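Long-range contacts in peptide methionine sulfoxide reductase msrA/msrB (Neisseria gonorrhoeae, PDB 2H30), which probably passes electrons from DsbD through its thioredoxin-like N-terminal domain, the part in this structure, to the downstream methionine sulfoxide reductase domains: residues L42-A47 against V121-A126; N73-A78 against K102-T107. The protein carries 2 engineered substitutions. All blocks are in the same frame, centred on the assembly; numbering follows the deposited sequence.

Interaction 1 of 2, residues L42-A47 against V121-A126; sequences LIKFWA and VYPSWA
Lys44 lays its aliphatic chain across one face of the Trp125 indole: CB sits 3.6 Å from the centroid of the six-membered ring, only 9° off its normal, a CH-pi contact. With CG anti to the backbone N (chi1 -176°) and the chain extended beyond it, CD passes 3.5 Å from Trp125 CZ2. Leu42 closes on the same indole, its CG 3.5 Å from Trp125 CE3. Beneath these side chains the antiparallel strands are tightly joined. Ile43 and Ala126 exchange two backbone hydrogen bonds, and Phe45 N reaches Ser124 O at 2.8 Å. This is the pairing of strands 41-45 and 124-128 in the thioredoxin fold, and the cis peptide before Pro123 matches the cis-proline that faces the CxxC motif in this family. Toward that end the pairing slackens: Ser124 N to Phe45 O is 3.3 Å. Tyr122, partly exposed, spreads one ring face over the backbone of Trp46 and Ala47, and its OH shares a water with Trp46 O, the latter bond weak. The Lys44 ammonium has its salt bridge with Glu56, while a second water accepts from Trp125 NE1 at 2.9 Å and only weakly from Lys44 NZ.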
loop_
_atom_site.group_PDB
_atom_site.type_symbol
_atom_site.label_atom_id
_atom_site.label_comp_id
_atom_site.label_asym_id
_atom_site.label_seq_id
_atom_site.Cartn_x
_atom_site.Cartn_y
_atom_site.Cartn_z
ATOM N N LEU A 42 5.919 0.789 -3.711
ATOM C CA LEU A 42 5.114 1.911 -3.190
ATOM C C LEU A 42 3.916 1.272 -2.535
ATOM O O LEU A 42 3.179 0.510 -3.190
ATOM C CB LEU A 42 4.693 2.812 -4.364
ATOM C CG LEU A 42 3.833 3.971 -3.894
ATOM C CD1 LEU A 42 4.572 4.930 -2.928
ATOM C CD2 LEU A 42 3.392 4.661 -5.240
ATOM N N ILE A 43 3.758 1.512 -1.231
ATOM C CA ILE A 43 2.716 0.812 -0.450
ATOM C C ILE A 43 1.686 1.796 0.045
ATOM O O ILE A 43 2.053 2.801 0.682
ATOM C CB ILE A 43 3.303 0.138 0.791
ATOM C CG1 ILE A 43 4.417 -0.840 0.374
ATOM C CG2 ILE A 43 2.185 -0.574 1.581
ATOM C CD1 ILE A 43 5.151 -1.382 1.604
ATOM N N LYS A 44 0.435 1.524 -0.216
ATOM C CA LYS A 44 -0.673 2.362 0.341
ATOM C C LYS A 44 -1.303 1.606 1.520
ATOM O O LYS A 44 -1.791 0.470 1.284
ATOM C CB LYS A 44 -1.759 2.553 -0.715
ATOM C CG LYS A 44 -2.860 3.501 -0.169
ATOM C CD LYS A 44 -3.950 3.687 -1.176
ATOM C CE LYS A 44 -4.680 5.035 -0.774
ATOM N NZ LYS A 44 -5.434 5.436 -1.907
ATOM N N PHE A 45 -1.300 2.235 2.704
ATOM C CA PHE A 45 -1.961 1.677 3.901
ATOM C C PHE A 45 -3.340 2.291 3.976
ATOM O O PHE A 45 -3.501 3.521 3.851
ATOM C CB PHE A 45 -1.177 2.054 5.169
ATOM C CG PHE A 45 0.180 1.416 5.215
ATOM C CD1 PHE A 45 1.270 1.989 4.562
ATOM C CD2 PHE A 45 0.332 0.203 5.856
ATOM C CE1 PHE A 45 2.526 1.337 4.614
ATOM C CE2 PHE A 45 1.593 -0.443 5.935
ATOM C CZ PHE A 45 2.692 0.107 5.312
ATOM N N TRP A 46 -4.320 1.443 4.267
ATOM C CA TRP A 46 -5.708 1.891 4.314
ATOM C C TRP A 46 -6.544 1.021 5.241
ATOM O O TRP A 46 -6.059 0.000 5.751
ATOM C CB TRP A 46 -6.302 1.909 2.892
ATOM C CG TRP A 46 -6.411 0.567 2.223
ATOM C CD1 TRP A 46 -5.394 -0.119 1.586
ATOM C CD2 TRP A 46 -7.599 -0.194 2.020
ATOM N NE1 TRP A 46 -5.902 -1.313 1.037
ATOM C CE2 TRP A 46 -7.241 -1.380 1.338
ATOM C CE3 TRP A 46 -8.922 -0.024 2.445
ATOM C CZ2 TRP A 46 -8.164 -2.347 0.962
ATOM C CZ3 TRP A 46 -9.850 -1.021 2.095
ATOM C CH2 TRP A 46 -9.476 -2.163 1.378
ATOM N N ALA A 47 -7.803 1.448 5.466
ATOM C CA ALA A 47 -8.766 0.702 6.260
ATOM C C ALA A 47 -10.136 0.822 5.660
ATOM O O ALA A 47 -10.467 1.852 5.054
ATOM C CB ALA A 47 -8.801 1.195 7.685
ATOM N N VAL A 121 -2.378 6.979 10.669
ATOM C CA VAL A 121 -3.429 7.680 9.951
ATOM C C VAL A 121 -3.529 7.129 8.551
ATOM O O VAL A 121 -2.553 6.686 7.994
ATOM C CB VAL A 121 -3.282 9.195 9.944
ATOM C CG1 VAL A 121 -3.165 9.771 11.389
ATOM C CG2 VAL A 121 -2.202 9.658 9.087
ATOM N N TYR A 122 -4.742 7.121 8.051
ATOM C CA TYR A 122 -4.990 6.593 6.697
ATOM C C TYR A 122 -5.649 7.633 5.834
ATOM O O TYR A 122 -6.448 8.501 6.344
ATOM C CB TYR A 122 -5.918 5.398 6.777
ATOM C CG TYR A 122 -5.382 4.196 7.542
ATOM C CD1 TYR A 122 -4.078 3.716 7.319
ATOM C CD2 TYR A 122 -6.184 3.516 8.425
ATOM C CE1 TYR A 122 -3.623 2.540 7.960
ATOM C CE2 TYR A 122 -5.707 2.366 9.090
ATOM C CZ TYR A 122 -4.446 1.900 8.821
ATOM O OH TYR A 122 -3.966 0.766 9.394
ATOM N N PRO A 123 -5.382 7.559 4.530
ATOM C CA PRO A 123 -4.333 6.703 3.942
ATOM C C PRO A 123 -2.962 7.243 4.324
ATOM O O PRO A 123 -2.827 8.402 4.736
ATOM C CB PRO A 123 -4.527 6.903 2.430
ATOM C CG PRO A 123 -5.342 8.163 2.302
ATOM C CD PRO A 123 -6.040 8.454 3.553
ATOM N N SER A 124 -1.980 6.372 4.229
ATOM C CA SER A 124 -0.582 6.805 4.238
ATOM C C SER A 124 0.157 5.931 3.265
ATOM O O SER A 124 -0.350 4.854 2.873
ATOM C CB SER A 124 0.072 6.594 5.619
ATOM O OG SER A 124 -0.406 7.590 6.538
ATOM N N TRP A 125 1.336 6.400 2.860
ATOM C CA TRP A 125 2.123 5.671 1.837
ATOM C C TRP A 125 3.523 5.452 2.326
ATOM O O TRP A 125 4.046 6.299 3.071
ATOM C CB TRP A 125 2.188 6.531 0.581
ATOM C CG TRP A 125 0.814 6.654 -0.107
ATOM C CD1 TRP A 125 -0.227 7.540 0.220
ATOM C CD2 TRP A 125 0.401 5.948 -1.261
ATOM N NE1 TRP A 125 -1.270 7.344 -0.682
ATOM C CE2 TRP A 125 -0.917 6.373 -1.586
ATOM C CE3 TRP A 125 0.987 4.932 -2.016
ATOM C CZ2 TRP A 125 -1.623 5.847 -2.700
ATOM C CZ3 TRP A 125 0.298 4.402 -3.131
ATOM C CH2 TRP A 125 -1.019 4.861 -3.450
ATOM N N ALA A 126 4.109 4.330 1.924
ATOM C CA ALA A 126 5.549 4.158 2.179
ATOM C C ALA A 126 6.260 3.770 0.904
ATOM O O ALA A 126 5.711 3.054 0.084
ATOM C CB ALA A 126 5.779 3.095 3.263
HETATM O O HOH W 1 -3.797 8.460 -1.617
HETATM O O HOH W 2 -3.106 -0.940 7.102
#

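Interaction 2 of 2, residues N73-A78 against K102-T107; sequences NLITVA and KLPVVT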
loop_
_atom_site.group_PDB
_atom_site.type_symbol
_atom_site.label_atom_id
_atom_site.label_comp_id
_atom_site.label_asym_id
_atom_site.label_seq_id
_atom_site.Cartn_x
_atom_site.Cartn_y
_atom_site.Cartn_z
ATOM N N ASN A 73 6.833 -1.682 -7.780
ATOM C CA ASN A 73 5.748 -2.549 -7.324
ATOM C C ASN A 73 4.737 -1.663 -6.594
ATOM O O ASN A 73 5.132 -0.952 -5.682
ATOM C CB ASN A 73 6.259 -3.557 -6.311
ATOM C CG ASN A 73 7.454 -4.409 -6.846
ATOM O OD1 ASN A 73 8.473 -4.545 -6.179
ATOM N ND2 ASN A 73 7.302 -4.924 -8.036
ATOM N N LEU A 74 3.478 -1.706 -7.007
ATOM C CA LEU A 74 2.452 -0.956 -6.264
ATOM C C LEU A 74 1.565 -1.956 -5.546
ATOM O O LEU A 74 0.960 -2.871 -6.151
ATOM C CB LEU A 74 1.611 -0.160 -7.249
ATOM C CG LEU A 74 1.880 1.296 -7.204
ATOM C CD1 LEU A 74 1.063 1.966 -8.299
ATOM C CD2 LEU A 74 1.432 1.883 -5.896
ATOM N N ILE A 75 1.563 -1.823 -4.222
ATOM C CA ILE A 75 0.701 -2.684 -3.417
ATOM C C ILE A 75 -0.045 -1.896 -2.351
ATOM O O ILE A 75 0.316 -0.750 -2.061
ATOM C CB ILE A 75 1.492 -3.832 -2.785
ATOM C CG1 ILE A 75 2.461 -3.263 -1.798
ATOM C CG2 ILE A 75 2.217 -4.688 -3.878
ATOM C CD1 ILE A 75 3.041 -4.321 -0.892
ATOM N N THR A 76 -1.091 -2.494 -1.804
ATOM C CA THR A 76 -1.782 -1.835 -0.688
ATOM C C THR A 76 -1.782 -2.811 0.492
ATOM O O THR A 76 -1.675 -4.028 0.277
ATOM C CB THR A 76 -3.231 -1.405 -1.026
ATOM O OG1 THR A 76 -4.106 -2.543 -0.987
ATOM C CG2 THR A 76 -3.238 -0.726 -2.431
ATOM N N VAL A 77 -1.911 -2.262 1.687
ATOM C CA VAL A 77 -1.952 -3.059 2.911
ATOM C C VAL A 77 -3.170 -2.654 3.734
ATOM O O VAL A 77 -3.323 -1.487 4.088
ATOM C CB VAL A 77 -0.739 -2.820 3.742
ATOM C CG1 VAL A 77 -0.870 -3.548 5.120
ATOM C CG2 VAL A 77 0.513 -3.353 2.989
ATOM N N ALA A 78 -3.985 -3.669 4.048
ATOM C CA ALA A 78 -5.045 -3.526 5.063
ATOM C C ALA A 78 -4.602 -4.377 6.239
ATOM O O ALA A 78 -3.880 -5.338 6.047
ATOM C CB ALA A 78 -6.379 -3.990 4.572
ATOM N N LYS A 102 -7.590 -5.915 -10.020
ATOM C CA LYS A 102 -6.191 -5.730 -10.307
ATOM C C LYS A 102 -5.414 -4.992 -9.224
ATOM O O LYS A 102 -4.254 -4.637 -9.423
ATOM C CB LYS A 102 -6.051 -4.979 -11.609
ATOM C CG LYS A 102 -6.676 -5.733 -12.828
ATOM C CD LYS A 102 -5.803 -6.902 -13.236
ATOM C CE LYS A 102 -6.377 -7.574 -14.503
ATOM N NZ LYS A 102 -7.812 -8.028 -14.311
ATOM N N LEU A 103 -6.051 -4.766 -8.069
ATOM C CA LEU A 103 -5.378 -4.111 -6.967
ATOM C C LEU A 103 -4.832 -5.101 -5.919
ATOM O O LEU A 103 -5.624 -5.821 -5.298
ATOM C CB LEU A 103 -6.433 -3.238 -6.252
ATOM C CG LEU A 103 -5.803 -2.333 -5.139
ATOM C CD1 LEU A 103 -4.796 -1.344 -5.688
ATOM C CD2 LEU A 103 -6.955 -1.645 -4.450
ATOM N N PRO A 104 -3.511 -5.127 -5.693
ATOM C CA PRO A 104 -3.033 -6.014 -4.637
ATOM C C PRO A 104 -3.361 -5.520 -3.248
ATOM O O PRO A 104 -3.135 -4.321 -2.964
ATOM C CB PRO A 104 -1.510 -6.058 -4.864
ATOM C CG PRO A 104 -1.310 -5.468 -6.252
ATOM C CD PRO A 104 -2.428 -4.470 -6.439
ATOM N N VAL A 105 -3.999 -6.386 -2.452
ATOM C CA VAL A 105 -4.311 -6.033 -1.096
ATOM C C VAL A 105 -3.663 -7.043 -0.165
ATOM O O VAL A 105 -4.232 -8.154 0.028
ATOM C CB VAL A 105 -5.818 -5.936 -0.818
ATOM C CG1 VAL A 105 -6.014 -5.547 0.646
ATOM C CG2 VAL A 105 -6.500 -4.892 -1.781
ATOM N N VAL A 106 -2.564 -6.653 0.462
ATOM C CA VAL A 106 -1.941 -7.536 1.466
ATOM C C VAL A 106 -2.748 -7.396 2.739
ATOM O O VAL A 106 -3.113 -6.299 3.137
ATOM C CB VAL A 106 -0.507 -7.096 1.698
ATOM C CG1 VAL A 106 0.159 -7.851 2.920
ATOM C CG2 VAL A 106 0.319 -7.253 0.453
ATOM N N THR A 107 -2.969 -8.506 3.447
ATOM C CA THR A 107 -3.686 -8.480 4.704
ATOM C C THR A 107 -2.674 -8.747 5.825
ATOM O O THR A 107 -2.116 -9.867 5.916
ATOM C CB THR A 107 -4.871 -9.470 4.709
ATOM O OG1 THR A 107 -4.465 -10.798 4.313
ATOM C CG2 THR A 107 -5.946 -9.004 3.793
#
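A chi1 of 78° places Thr76 OG1 between its own backbone N and carbonyl carbon, where the hydroxyl can reach the same acceptor as the amide of its residue. Both donate to Pro104 O, OG1 at 2.8 Å and Thr76 N at 3.0 Å. The two approaches differ: the hydroxyl arrives in the carbonyl plane on a lone pair, whereas the amide comes from 37° above that plane with a bent N-H...O angle of 141°. The same torsion turns Thr76 CG2 toward Leu103, whose CD1 lies 3.7 Å away, the two side chains crossing at about a right angle. Val105 CG2 packs 3.4 Å from Thr76 OG1, an apolar neighbour of a hydroxyl that is also hydrogen-bonded to Trp46 NE1.

Farther along, the parallel pairing becomes regular. Val106 bonds to both sides of Val77, its N donating to Thr76 O at 2.8 Å and its O accepting from Ala78 N at 2.9 Å. On the face bearing Val77 and Val106, these two side chains run side by side, Val77 CG2 being 4.1 Å from Val106 CB. Ile75 packs at a similar distance, its CG2 4.1 Å from Pro104 CB, these side chains too meeting nearly at right angles.

Strands 73-78 and 105-107, with helix 90-95 between them in the chain, form a beta-alpha-beta crossover. Phe91 of that helix touches Ala78 and Thr107, and Tyr95 touches Val105, so the helix packs on the face that also carries Thr76. Leu103 reaches helix 51-64 at Leu57 and Ala60. Across the other edge of strand 73-78 lies strand 41-45, and on the far side of strand 105-107 the short strand 24-25 follows, with Thr107 OG1 hydrogen-bonded to Lys24 O.

Interactions 1 and 2 are both largely buried and belong to one mixed sheet. Strands 41-45 and 73-78 are neighbours, probably hydrogen-bonded through Leu42 N to Asn73 O and Lys44 O to Val77 N, while the partners 124-128 and 105-107 flank this central pair. Interaction 1 is antiparallel, rich in aromatic groups and holds two waters, and one of its segments contains the cis-proline. Interaction 2 is parallel, its side-chain packing chiefly aliphatic, with a threonine hydroxyl supplementing the backbone bonds. The two are also tied by side chains: Trp46 NE1 hydrogen-bonds Thr76 OG1, connecting a tryptophan whose side chain touches Cys53 of the probable redox CxxC to the neighbouring strand.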